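Local structure of proline dehydrogenase (Bradyrhizobium japonicum USDA 110, 3HAZ) at residues M767-T772 and D808-M813; R202-A207 and A818-I823; L799-E804 and R907-T912. The protein probably oxidises L-proline to L-glutamate in two steps, joining an FAD-dependent proline dehydrogenase and an NAD-dependent aldehyde dehydrogenase in one chain. All blocks are in the same frame, centred on the assembly; numbering follows the deposited sequence.

Interaction 1: M767-T772 and D808-M813; sequences MIADAT and DRMIEM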
ATOM      1  N   MET A 767      38.054  18.905 -24.608  1.00 22.05           N
ATOM      2  CA  MET A 767      37.754  17.483 -24.574  1.00 18.17           C
ATOM      3  C   MET A 767      39.035  16.728 -24.248  1.00 18.30           C
ATOM      4  O   MET A 767      40.107  17.074 -24.737  1.00 22.50           O
ATOM      5  CB  MET A 767      37.191  16.988 -25.907  1.00 17.05           C
ATOM      6  CG  MET A 767      37.037  15.467 -25.954  1.00 20.37           C
ATOM      7  SD  MET A 767      36.345  14.837 -27.496  1.00 22.43           S
ATOM      8  CE  MET A 767      34.635  15.364 -27.370  1.00 19.67           C
ATOM      9  N   ILE A 768      38.924  15.705 -23.410  1.00 20.06           N
ATOM     10  CA  ILE A 768      40.057  14.834 -23.137  1.00 18.55           C
ATOM     11  C   ILE A 768      39.771  13.458 -23.725  1.00 20.04           C
ATOM     12  O   ILE A 768      38.762  12.829 -23.396  1.00 18.48           O
ATOM     13  CB  ILE A 768      40.332  14.716 -21.632  1.00 23.69           C
ATOM     14  CG1 ILE A 768      40.521  16.106 -21.013  1.00 21.80           C
ATOM     15  CG2 ILE A 768      41.547  13.833 -21.374  1.00 19.82           C
ATOM     16  CD1 ILE A 768      40.669  16.083 -19.498  1.00 26.70           C
ATOM     17  N   ALA A 769      40.637  13.014 -24.629  1.00 17.07           N
ATOM     18  CA  ALA A 769      40.512  11.685 -25.222  1.00 18.98           C
ATOM     19  C   ALA A 769      41.783  10.870 -24.973  1.00 18.32           C
ATOM     20  O   ALA A 769      42.875  11.300 -25.352  1.00 19.34           O
ATOM     21  CB  ALA A 769      40.228  11.795 -26.725  1.00 19.45           C
ATOM     22  N   ASP A 770      41.647   9.708 -24.330  1.00 19.72           N
ATOM     23  CA  ASP A 770      42.802   8.835 -24.098  1.00 19.41           C
ATOM     24  C   ASP A 770      42.847   7.701 -25.114  1.00 24.15           C
ATOM     25  O   ASP A 770      41.975   7.610 -25.977  1.00 21.73           O
ATOM     26  CB  ASP A 770      42.853   8.315 -22.646  1.00 20.26           C
ATOM     27  CG  ASP A 770      41.741   7.328 -22.315  1.00 23.24           C
ATOM     28  OD1 ASP A 770      41.210   6.646 -23.218  1.00 22.56           O
ATOM     29  OD2 ASP A 770      41.415   7.214 -21.116  1.00 22.88           O
ATOM     30  N   ALA A 771      43.859   6.843 -25.012  1.00 22.47           N
ATOM     31  CA  ALA A 771      44.102   5.831 -26.039  1.00 30.46           C
ATOM     32  C   ALA A 771      43.148   4.638 -25.999  1.00 28.12           C
ATOM     33  O   ALA A 771      43.213   3.767 -26.871  1.00 27.75           O
ATOM     34  CB  ALA A 771      45.557   5.356 -25.999  1.00 27.28           C
ATOM     35  N   THR A 772      42.273   4.585 -24.996  1.00 20.19           N
ATOM     36  CA  THR A 772      41.224   3.573 -24.983  1.00 21.73           C
ATOM     37  C   THR A 772      39.976   4.039 -25.724  1.00 27.43           C
ATOM     38  O   THR A 772      39.028   3.272 -25.893  1.00 26.14           O
ATOM     39  CB  THR A 772      40.806   3.157 -23.555  1.00 22.23           C
ATOM     40  OG1 THR A 772      40.089   4.234 -22.930  1.00 18.85           O
ATOM     41  CG2 THR A 772      42.025   2.782 -22.722  1.00 17.31           C
ATOM     42  N   ASP A 808      48.219  11.077 -33.785  1.00 22.97           N
ATOM     43  CA  ASP A 808      48.384  11.188 -35.232  1.00 32.48           C
ATOM     44  C   ASP A 808      47.164  10.651 -35.976  1.00 24.79           C
ATOM     45  O   ASP A 808      46.683  11.257 -36.934  1.00 26.18           O
ATOM     46  CB  ASP A 808      49.649  10.445 -35.698  1.00 34.80           C
ATOM     47  CG  ASP A 808      50.938  11.158 -35.289  1.00 41.79           C
ATOM     48  OD1 ASP A 808      50.931  12.403 -35.169  1.00 36.07           O
ATOM     49  OD2 ASP A 808      51.960  10.470 -35.090  1.00 41.36           O
ATOM     50  N   ARG A 809      46.678   9.501 -35.540  1.00 16.96           N
ATOM     51  CA  ARG A 809      45.499   8.894 -36.151  1.00 19.43           C
ATOM     52  C   ARG A 809      44.249   9.720 -35.853  1.00 14.76           C
ATOM     53  O   ARG A 809      43.472  10.040 -36.751  1.00 21.96           O
ATOM     54  CB  ARG A 809      45.327   7.453 -35.660  1.00 21.96           C
ATOM     55  CG  ARG A 809      43.990   6.812 -36.026  1.00 23.77           C
ATOM     56  CD  ARG A 809      43.787   6.799 -37.532  1.00 28.88           C
ATOM     57  NE  ARG A 809      44.979   6.330 -38.240  1.00 31.63           N
ATOM     58  CZ  ARG A 809      45.383   5.064 -38.292  1.00 32.75           C
ATOM     59  NH1 ARG A 809      46.484   4.746 -38.967  1.00 30.06           N
ATOM     60  NH2 ARG A 809      44.696   4.114 -37.668  1.00 23.35           N
ATOM     61  N   MET A 810      44.057  10.086 -34.595  1.00 20.10           N
ATOM     62  CA  MET A 810      42.878  10.879 -34.239  1.00 20.13           C
ATOM     63  C   MET A 810      42.835  12.234 -34.954  1.00 21.87           C
ATOM     64  O   MET A 810      41.795  12.636 -35.480  1.00 21.43           O
ATOM     65  CB  MET A 810      42.769  11.031 -32.724  1.00 27.47           C
ATOM     66  CG  MET A 810      42.293   9.737 -32.040  1.00 27.58           C
ATOM     67  SD  MET A 810      41.964   9.958 -30.289  1.00 29.68           S
ATOM     68  CE  MET A 810      41.565   8.279 -29.776  1.00 23.26           C
ATOM     69  N   ILE A 811      43.974  12.917 -35.005  1.00 21.68           N
ATOM     70  CA  ILE A 811      44.048  14.219 -35.656  1.00 24.00           C
ATOM     71  C   ILE A 811      43.780  14.093 -37.155  1.00 29.17           C
ATOM     72  O   ILE A 811      43.017  14.869 -37.733  1.00 28.50           O
ATOM     73  CB  ILE A 811      45.420  14.884 -35.411  1.00 27.19           C
ATOM     74  CG1 ILE A 811      45.519  15.370 -33.961  1.00 27.73           C
ATOM     75  CG2 ILE A 811      45.646  16.031 -36.390  1.00 29.04           C
ATOM     76  CD1 ILE A 811      46.922  15.795 -33.544  1.00 23.11           C
ATOM     77  N   GLU A 812      44.415  13.106 -37.775  1.00 24.20           N
ATOM     78  CA  GLU A 812      44.225  12.817 -39.190  1.00 26.99           C
ATOM     79  C   GLU A 812      42.762  12.466 -39.518  1.00 27.08           C
ATOM     80  O   GLU A 812      42.244  12.823 -40.582  1.00 23.16           O
ATOM     81  CB  GLU A 812      45.168  11.677 -39.607  1.00 26.92           C
ATOM     82  CG  GLU A 812      44.715  10.873 -40.809  1.00 35.84           C
ATOM     83  CD  GLU A 812      45.531   9.594 -41.001  1.00 46.38           C
ATOM     84  OE1 GLU A 812      45.343   8.619 -40.229  1.00 34.95           O
ATOM     85  OE2 GLU A 812      46.362   9.568 -41.933  1.00 48.59           O
ATOM     86  N   MET A 813      42.091  11.766 -38.611  1.00 21.80           N
ATOM     87  CA  MET A 813      40.705  11.366 -38.867  1.00 23.81           C
ATOM     88  C   MET A 813      39.741  12.559 -38.722  1.00 20.35           C
ATOM     89  O   MET A 813      38.812  12.728 -39.516  1.00 20.51           O
ATOM     90  CB  MET A 813      40.290  10.196 -37.968  1.00 24.62           C
ATOM     91  CG  MET A 813      39.182   9.344 -38.567  1.00 28.88           C
ATOM     92  SD  MET A 813      38.535   8.076 -37.464  1.00 29.13           S
ATOM     93  CE  MET A 813      39.948   7.000 -37.267  1.00 21.23           C
TER
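Met810 reaches from one turn of helix 804-819 to the end of strand 765-769, where it meets Ala769 and the backbone of Asp770. The apolar part is a single side-chain pair, with Met810 SD lying 4.4 Å from Ala769 CB, and both residues direct their CB toward the opposite segment. Further out, Met810 CE stands 3.9 Å from Asp770 O, a van der Waals approach of a methyl group to a carbonyl oxygen. The nearest CA atoms, those of Ala769 and Met810, are 9.4 Å apart, a gap that the long methionine side chain spans. It does so by setting CG beside its backbone N (chi1 -74°) and running extended from there to CE. Together the segments bury 91 Å².

The setting is the open alpha/beta core of the aldehyde dehydrogenase part. Strands 765-769 and 797-803 are parallel neighbours, joined through helix 775-787 as a beta-alpha-beta unit, and helix 804-819 follows the second strand directly. Met810 also touches Val802, so it packs against both strands.

The polar groups find their partners within their own segment or outside both, not across the contact. Asp770, whose CB points away from the helix, forms an Asx turn: its OD1 accepts Thr772 N at 2.9 Å, a bent bond (141°) arriving 43° above the carboxylate plane. Thr772 OG1 donates to the same OD1 at 2.7 Å, from the same face but on the syn side. Two bonds thus grip OD1, while OD2 is held by Ser922. Ala771 N is taken up by Gln803 OE1, tying the turn to the neighbouring strand. On the helix, Arg809 NE forms a salt bridge with Glu812 OE1 (3.1 Å), one turn further along the helix and remote from the strand.

Interaction 2: R202-A207 and A818-I823; sequences RTAADA and ARELKI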
ATOM      1  N   ARG A 202      35.272   7.608 -42.202  1.00 21.92           N
ATOM      2  CA  ARG A 202      35.204   8.985 -41.731  1.00 20.22           C
ATOM      3  C   ARG A 202      35.905   9.939 -42.693  1.00 24.65           C
ATOM      4  O   ARG A 202      35.652  11.143 -42.683  1.00 24.64           O
ATOM      5  CB  ARG A 202      35.843   9.104 -40.346  1.00 27.17           C
ATOM      6  CG  ARG A 202      34.870   8.940 -39.193  1.00 28.61           C
ATOM      7  CD  ARG A 202      34.141   7.611 -39.239  1.00 31.29           C
ATOM      8  NE  ARG A 202      33.224   7.464 -38.111  1.00 26.40           N
ATOM      9  CZ  ARG A 202      32.715   6.308 -37.704  1.00 29.14           C
ATOM     10  NH1 ARG A 202      31.893   6.283 -36.663  1.00 22.05           N
ATOM     11  NH2 ARG A 202      33.033   5.176 -38.331  1.00 21.07           N
ATOM     12  N   THR A 203      36.803   9.404 -43.511  1.00 20.28           N
ATOM     13  CA  THR A 203      37.606  10.235 -44.404  1.00 25.01           C
ATOM     14  C   THR A 203      37.573   9.655 -45.808  1.00 24.40           C
ATOM     15  O   THR A 203      37.192   8.498 -45.998  1.00 26.36           O
ATOM     16  CB  THR A 203      39.074  10.325 -43.936  1.00 22.93           C
ATOM     17  OG1 THR A 203      39.765   9.115 -44.276  1.00 22.03           O
ATOM     18  CG2 THR A 203      39.143  10.541 -42.424  1.00 25.65           C
ATOM     19  N   ALA A 204      37.963  10.465 -46.787  1.00 27.42           N
ATOM     20  CA  ALA A 204      38.076  10.008 -48.164  1.00 24.68           C
ATOM     21  C   ALA A 204      39.110   8.889 -48.254  1.00 29.96           C
ATOM     22  O   ALA A 204      38.908   7.888 -48.946  1.00 23.44           O
ATOM     23  CB  ALA A 204      38.450  11.180 -49.092  1.00 21.56           C
ATOM     24  N   ALA A 205      40.218   9.051 -47.542  1.00 31.65           N
ATOM     25  CA  ALA A 205      41.233   8.008 -47.526  1.00 32.39           C
ATOM     26  C   ALA A 205      40.703   6.700 -46.914  1.00 26.38           C
ATOM     27  O   ALA A 205      41.061   5.624 -47.382  1.00 21.52           O
ATOM     28  CB  ALA A 205      42.505   8.488 -46.819  1.00 29.10           C
ATOM     29  N   ASP A 206      39.844   6.783 -45.892  1.00 17.58           N
ATOM     30  CA  ASP A 206      39.246   5.562 -45.320  1.00 19.53           C
ATOM     31  C   ASP A 206      38.464   4.813 -46.390  1.00 21.03           C
ATOM     32  O   ASP A 206      38.591   3.598 -46.528  1.00 22.08           O
ATOM     33  CB  ASP A 206      38.264   5.877 -44.190  1.00 22.97           C
ATOM     34  CG  ASP A 206      38.942   6.170 -42.871  1.00 34.48           C
ATOM     35  OD1 ASP A 206      40.050   5.656 -42.629  1.00 30.62           O
ATOM     36  OD2 ASP A 206      38.337   6.910 -42.061  1.00 37.10           O
ATOM     37  N   ALA A 207      37.623   5.546 -47.117  1.00 20.95           N
ATOM     38  CA  ALA A 207      36.786   4.949 -48.154  1.00 24.24           C
ATOM     39  C   ALA A 207      37.601   4.235 -49.237  1.00 24.14           C
ATOM     40  O   ALA A 207      37.169   3.209 -49.757  1.00 27.87           O
ATOM     41  CB  ALA A 207      35.873   5.997 -48.781  1.00 20.60           C
ATOM     42  N   ALA A 818      36.519  16.518 -41.372  1.00 22.82           N
ATOM     43  CA  ALA A 818      36.165  17.921 -41.536  1.00 25.74           C
ATOM     44  C   ALA A 818      36.154  18.307 -43.014  1.00 30.65           C
ATOM     45  O   ALA A 818      35.344  19.128 -43.448  1.00 25.53           O
ATOM     46  CB  ALA A 818      37.124  18.814 -40.753  1.00 29.52           C
ATOM     47  N   ARG A 819      37.053  17.706 -43.786  1.00 28.03           N
ATOM     48  CA  ARG A 819      37.122  17.986 -45.212  1.00 31.22           C
ATOM     49  C   ARG A 819      35.841  17.561 -45.931  1.00 29.60           C
ATOM     50  O   ARG A 819      35.523  18.091 -46.988  1.00 26.47           O
ATOM     51  CB  ARG A 819      38.337  17.300 -45.849  1.00 27.58           C
ATOM     52  CG  ARG A 819      38.643  17.789 -47.263  1.00 37.79           C
ATOM     53  CD  ARG A 819      39.734  16.956 -47.939  1.00 46.31           C
ATOM     54  NE  ARG A 819      40.951  16.870 -47.136  1.00 46.57           N
ATOM     55  N   GLU A 820      35.103  16.615 -45.354  1.00 31.56           N
ATOM     56  CA  GLU A 820      33.889  16.103 -45.992  1.00 23.68           C
ATOM     57  C   GLU A 820      32.643  16.933 -45.704  1.00 30.16           C
ATOM     58  O   GLU A 820      31.575  16.649 -46.245  1.00 29.41           O
ATOM     59  CB  GLU A 820      33.633  14.648 -45.587  1.00 24.38           C
ATOM     60  CG  GLU A 820      34.671  13.660 -46.107  1.00 28.76           C
ATOM     61  CD  GLU A 820      34.853  13.714 -47.621  1.00 33.62           C
ATOM     62  OE1 GLU A 820      33.868  13.977 -48.346  1.00 33.87           O
ATOM     63  OE2 GLU A 820      35.987  13.480 -48.090  1.00 32.36           O
ATOM     64  N   LEU A 821      32.768  17.949 -44.855  1.00 23.47           N
ATOM     65  CA  LEU A 821      31.629  18.804 -44.540  1.00 22.17           C
ATOM     66  C   LEU A 821      31.320  19.772 -45.681  1.00 26.88           C
ATOM     67  O   LEU A 821      32.196  20.498 -46.150  1.00 28.41           O
ATOM     68  CB  LEU A 821      31.875  19.587 -43.251  1.00 19.76           C
ATOM     69  CG  LEU A 821      32.206  18.767 -42.003  1.00 24.71           C
ATOM     70  CD1 LEU A 821      32.434  19.693 -40.819  1.00 27.69           C
ATOM     71  CD2 LEU A 821      31.100  17.772 -41.696  1.00 25.41           C
ATOM     72  N   LYS A 822      30.069  19.783 -46.129  1.00 30.72           N
ATOM     73  CA  LYS A 822      29.654  20.759 -47.128  1.00 32.81           C
ATOM     74  C   LYS A 822      29.368  22.101 -46.465  1.00 30.82           C
ATOM     75  O   LYS A 822      28.561  22.187 -45.542  1.00 24.85           O
ATOM     76  CB  LYS A 822      28.425  20.284 -47.902  1.00 33.93           C
ATOM     77  CG  LYS A 822      28.068  21.196 -49.073  1.00 41.22           C
ATOM     78  CD  LYS A 822      26.988  20.581 -49.946  1.00 47.63           C
ATOM     79  CE  LYS A 822      27.097  21.064 -51.383  1.00 50.31           C
ATOM     80  NZ  LYS A 822      27.095  22.548 -51.470  1.00 48.62           N
ATOM     81  N   ILE A 823      30.055  23.135 -46.939  1.00 27.84           N
ATOM     82  CA  ILE A 823      29.895  24.494 -46.450  1.00 25.93           C
ATOM     83  C   ILE A 823      29.136  25.250 -47.520  1.00 30.42           C
ATOM     84  O   ILE A 823      29.487  25.169 -48.693  1.00 32.62           O
ATOM     85  CB  ILE A 823      31.264  25.188 -46.286  1.00 28.23           C
ATOM     86  CG1 ILE A 823      32.169  24.377 -45.358  1.00 39.25           C
ATOM     87  CG2 ILE A 823      31.098  26.614 -45.771  1.00 29.57           C
ATOM     88  CD1 ILE A 823      33.626  24.780 -45.443  1.00 41.42           C
TER
HETATM   89  O   HOH W   1      38.319  13.435 -46.548  1.00 24.20           O
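The carboxylate of Glu820 meets the first turn of helix 204-223 at Ala204. Ala204 CB lies 3.5 Å from Glu820 OE2, obliquely above the carboxylate plane. A water, on the other side of that plane and only slightly off it, donates to Glu820 OE2 at 2.8 Å and accepts from Ala204 N at 3.0 Å. The other oxygen, OE1, is engaged in a salt bridge with Arg254. In the second flat group, the carboxylate of Asp206, OD2 serves its own segment: it takes Arg202 N at 3.1 Å through its anti lone pair, and Thr203 N more weakly.

The weak bond from Thr203 N is one half of a capping box at the start of the helix; Thr203 is the N-cap, and its OG1 accepts from Asp206 N in return, at 2.8 Å with an N-H...O angle of 154°. The Arg202 N bond is additional. Ala204 N, in the first turn, is instead served by the water, so the negative carboxylate approaches the amino end of the helix through one solvent molecule. The helix dipole would probably favour that placement.

Glu820 gets there by a bent chain: CG lies beside its own backbone N, and chi2 of -55° folds the carboxylate round. Glu820 CG itself passes Arg202 O at 4.4 Å. The contact joins the proline dehydrogenase barrel to the aldehyde dehydrogenase part at the surface, near the C-terminal end of helix 804-819. Arg202 extends the same junction, its NH1 forming a salt bridge with Asp780 on helix 775-787 while NH2 bonds Gly200 O.

Interaction 3: L799-E804 and R907-T912; sequences LLFVQE and RAIERT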
ATOM      1  N   LEU A 799      39.068  23.051 -27.600  1.00 21.88           N
ATOM      2  CA  LEU A 799      40.389  22.523 -27.285  1.00 22.78           C
ATOM      3  C   LEU A 799      40.390  21.013 -27.045  1.00 25.44           C
ATOM      4  O   LEU A 799      39.891  20.543 -26.028  1.00 21.64           O
ATOM      5  CB  LEU A 799      40.963  23.245 -26.066  1.00 24.37           C
ATOM      6  CG  LEU A 799      42.391  22.863 -25.681  1.00 31.85           C
ATOM      7  CD1 LEU A 799      43.312  23.007 -26.881  1.00 29.63           C
ATOM      8  CD2 LEU A 799      42.873  23.725 -24.522  1.00 35.70           C
ATOM      9  N   LEU A 800      40.963  20.257 -27.978  1.00 27.65           N
ATOM     10  CA  LEU A 800      41.064  18.807 -27.823  1.00 25.25           C
ATOM     11  C   LEU A 800      42.412  18.400 -27.243  1.00 26.77           C
ATOM     12  O   LEU A 800      43.454  18.730 -27.807  1.00 24.61           O
ATOM     13  CB  LEU A 800      40.855  18.099 -29.168  1.00 21.30           C
ATOM     14  CG  LEU A 800      41.097  16.583 -29.211  1.00 25.52           C
ATOM     15  CD1 LEU A 800      40.081  15.806 -28.361  1.00 19.49           C
ATOM     16  CD2 LEU A 800      41.064  16.096 -30.645  1.00 21.42           C
ATOM     17  N   PHE A 801      42.383  17.693 -26.115  1.00 27.79           N
ATOM     18  CA  PHE A 801      43.572  17.033 -25.584  1.00 23.96           C
ATOM     19  C   PHE A 801      43.514  15.560 -25.994  1.00 26.33           C
ATOM     20  O   PHE A 801      42.517  14.885 -25.751  1.00 22.26           O
ATOM     21  CB  PHE A 801      43.623  17.125 -24.058  1.00 24.53           C
ATOM     22  CG  PHE A 801      43.814  18.519 -23.522  1.00 23.32           C
ATOM     23  CD1 PHE A 801      45.091  19.032 -23.316  1.00 20.81           C
ATOM     24  CD2 PHE A 801      42.719  19.304 -23.182  1.00 25.31           C
ATOM     25  CE1 PHE A 801      45.271  20.300 -22.795  1.00 21.33           C
ATOM     26  CE2 PHE A 801      42.894  20.576 -22.670  1.00 19.70           C
ATOM     27  CZ  PHE A 801      44.169  21.076 -22.472  1.00 22.95           C
ATOM     28  N   VAL A 802      44.578  15.066 -26.617  1.00 21.44           N
ATOM     29  CA  VAL A 802      44.618  13.687 -27.094  1.00 26.91           C
ATOM     30  C   VAL A 802      45.949  13.039 -26.720  1.00 25.87           C
ATOM     31  O   VAL A 802      47.005  13.654 -26.878  1.00 23.80           O
ATOM     32  CB  VAL A 802      44.438  13.623 -28.619  1.00 22.32           C
ATOM     33  CG1 VAL A 802      45.456  14.532 -29.307  1.00 20.83           C
ATOM     34  CG2 VAL A 802      44.580  12.185 -29.103  1.00 28.85           C
ATOM     35  N   GLN A 803      45.901  11.813 -26.205  1.00 24.48           N
ATOM     36  CA  GLN A 803      47.117  11.142 -25.755  1.00 26.92           C
ATOM     37  C   GLN A 803      48.032  10.900 -26.948  1.00 24.53           C
ATOM     38  O   GLN A 803      47.567  10.596 -28.045  1.00 24.47           O
ATOM     39  CB  GLN A 803      46.803   9.832 -25.016  1.00 24.95           C
ATOM     40  CG  GLN A 803      46.554  10.008 -23.525  1.00 31.88           C
ATOM     41  CD  GLN A 803      46.166   8.705 -22.822  1.00 33.58           C
ATOM     42  OE1 GLN A 803      46.024   7.662 -23.457  1.00 25.73           O
ATOM     43  NE2 GLN A 803      45.989   8.769 -21.507  1.00 27.51           N
ATOM     44  N   GLU A 804      49.334  11.058 -26.735  1.00 29.35           N
ATOM     45  CA  GLU A 804      50.289  11.060 -27.841  1.00 28.07           C
ATOM     46  C   GLU A 804      50.287   9.778 -28.670  1.00 23.71           C
ATOM     47  O   GLU A 804      50.477   9.827 -29.886  1.00 25.58           O
ATOM     48  CB  GLU A 804      51.699  11.374 -27.333  1.00 32.63           C
ATOM     49  CG  GLU A 804      52.241  10.350 -26.354  1.00 43.07           C
ATOM     50  CD  GLU A 804      53.537  10.803 -25.711  1.00 54.03           C
ATOM     51  OE1 GLU A 804      54.047  11.877 -26.102  1.00 52.07           O
ATOM     52  OE2 GLU A 804      54.042  10.089 -24.816  1.00 53.28           O
ATOM     53  N   ARG A 907      45.264  21.065 -14.984  1.00 28.51           N
ATOM     54  CA  ARG A 907      45.662  22.422 -14.615  1.00 29.42           C
ATOM     55  C   ARG A 907      45.439  23.386 -15.778  1.00 31.30           C
ATOM     56  O   ARG A 907      44.949  24.493 -15.587  1.00 34.76           O
ATOM     57  CB  ARG A 907      47.126  22.475 -14.175  1.00 33.61           C
ATOM     58  CG  ARG A 907      47.416  21.780 -12.858  1.00 45.02           C
ATOM     59  CD  ARG A 907      48.741  22.254 -12.280  1.00 61.56           C
ATOM     60  NE  ARG A 907      49.261  21.351 -11.254  1.00 71.08           N
ATOM     61  CZ  ARG A 907      50.262  20.498 -11.448  1.00 78.47           C
ATOM     62  NH1 ARG A 907      50.860  20.430 -12.631  1.00 78.69           N
ATOM     63  NH2 ARG A 907      50.668  19.713 -10.459  1.00 81.52           N
ATOM     64  N   ALA A 908      45.809  22.967 -16.984  1.00 28.36           N
ATOM     65  CA  ALA A 908      45.584  23.785 -18.174  1.00 28.77           C
ATOM     66  C   ALA A 908      44.104  24.153 -18.339  1.00 31.83           C
ATOM     67  O   ALA A 908      43.768  25.256 -18.761  1.00 30.09           O
ATOM     68  CB  ALA A 908      46.088  23.066 -19.413  1.00 27.01           C
ATOM     69  N   ILE A 909      43.217  23.220 -18.014  1.00 27.16           N
ATOM     70  CA  ILE A 909      41.791  23.480 -18.138  1.00 24.03           C
ATOM     71  C   ILE A 909      41.320  24.425 -17.030  1.00 26.58           C
ATOM     72  O   ILE A 909      40.542  25.349 -17.276  1.00 26.58           O
ATOM     73  CB  ILE A 909      40.977  22.174 -18.113  1.00 27.22           C
ATOM     74  CG1 ILE A 909      41.342  21.300 -19.313  1.00 27.51           C
ATOM     75  CG2 ILE A 909      39.480  22.470 -18.121  1.00 26.10           C
ATOM     76  CD1 ILE A 909      40.817  19.869 -19.213  1.00 18.61           C
ATOM     77  N   GLU A 910      41.808  24.202 -15.813  1.00 26.10           N
ATOM     78  CA  GLU A 910      41.427  25.029 -14.670  1.00 34.78           C
ATOM     79  C   GLU A 910      41.888  26.468 -14.840  1.00 33.82           C
ATOM     80  O   GLU A 910      41.279  27.391 -14.302  1.00 31.69           O
ATOM     81  CB  GLU A 910      42.030  24.468 -13.386  1.00 35.91           C
ATOM     82  CG  GLU A 910      41.398  23.180 -12.914  1.00 44.08           C
ATOM     83  CD  GLU A 910      42.173  22.550 -11.771  1.00 54.93           C
ATOM     84  OE1 GLU A 910      43.411  22.732 -11.722  1.00 55.22           O
ATOM     85  OE2 GLU A 910      41.543  21.874 -10.927  1.00 54.99           O
ATOM     86  N   ARG A 911      42.963  26.639 -15.600  1.00 30.91           N
ATOM     87  CA  ARG A 911      43.678  27.902 -15.702  1.00 35.69           C
ATOM     88  C   ARG A 911      42.898  28.993 -16.432  1.00 32.30           C
ATOM     89  O   ARG A 911      43.056  30.174 -16.136  1.00 31.77           O
ATOM     90  CB  ARG A 911      45.035  27.654 -16.384  1.00 45.35           C
ATOM     91  CG  ARG A 911      46.002  28.824 -16.385  1.00 57.05           C
ATOM     92  CD  ARG A 911      46.169  29.418 -17.778  1.00 66.82           C
ATOM     93  NE  ARG A 911      47.567  29.750 -18.052  1.00 72.76           N
ATOM     94  CZ  ARG A 911      48.006  30.305 -19.179  1.00 76.86           C
ATOM     95  NH1 ARG A 911      47.158  30.606 -20.154  1.00 74.40           N
ATOM     96  NH2 ARG A 911      49.299  30.563 -19.330  1.00 80.63           N
ATOM     97  N   THR A 912      42.055  28.607 -17.383  1.00 28.37           N
ATOM     98  CA  THR A 912      41.363  29.605 -18.189  1.00 32.45           C
ATOM     99  C   THR A 912      40.334  30.376 -17.365  1.00 36.65           C
ATOM    100  O   THR A 912      40.047  31.537 -17.651  1.00 35.79           O
ATOM    101  CB  THR A 912      40.653  28.982 -19.402  1.00 26.52           C
ATOM    102  OG1 THR A 912      39.435  28.362 -18.972  1.00 27.03           O
ATOM    103  CG2 THR A 912      41.557  27.959 -20.097  1.00 25.48           C
TER
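Phe801 packs against Ala908 and Ile909 in an apolar strand-to-helix contact inside the alpha/beta fold of the aldehyde dehydrogenase part. Helix 902-911 links parallel strands 891-897 and 917-921 in a beta-alpha-beta crossover; strands 797-803 and 765-769 lie between those two in the sheet, so the helix passes over them. Phe801 is the residue of strand 797-803 that meets it. Neighbouring Val802 touches Met810 of helix 804-819, as expected if alternate strand residues face helices on opposite sides of the sheet.

Phe801 CB points toward the helix, CG lies beside the backbone N (chi1 -67°), and the far end of the ring does the touching. Phe801 CZ lies 4.1 Å from Ala908 CB, and both helix residues approach the ring obliquely. Ile909 runs alongside it, the two side chains passing in opposite directions, and continues onto Ala766 and Ile768 of the next strand. Val895 and Ala880 also touch the Phe801 side chain. In all 104 Å² is buried. The nearest approach is Phe801 CE2 to Ile909 CG1 at 3.8 Å, with Ile909 CD1 at 4.1 Å from Phe801 CE2.

Interactions 1 and 3 belong to one sheet: strands 765-769 and 797-803 are neighbours, joined where Met767 O receives Phe801 N at 2.7 Å, and the centres of interactions 1 and 3 lie about 13 Å apart. Interaction 1 is fully buried and interaction 3 partly so; both depend on apolar side chains reaching from strand to helix or back. Interaction 2 is a surface contact between the two enzyme parts, mediated by a carboxylate, a water and a helix N-terminus. It shares helix 804-819 with interaction 1, and the two touch where Met813 CG packs on Arg202 CB at 3.8 Å. Interactions 2 and 3 do not touch, their nearest atoms being about 11 Å apart.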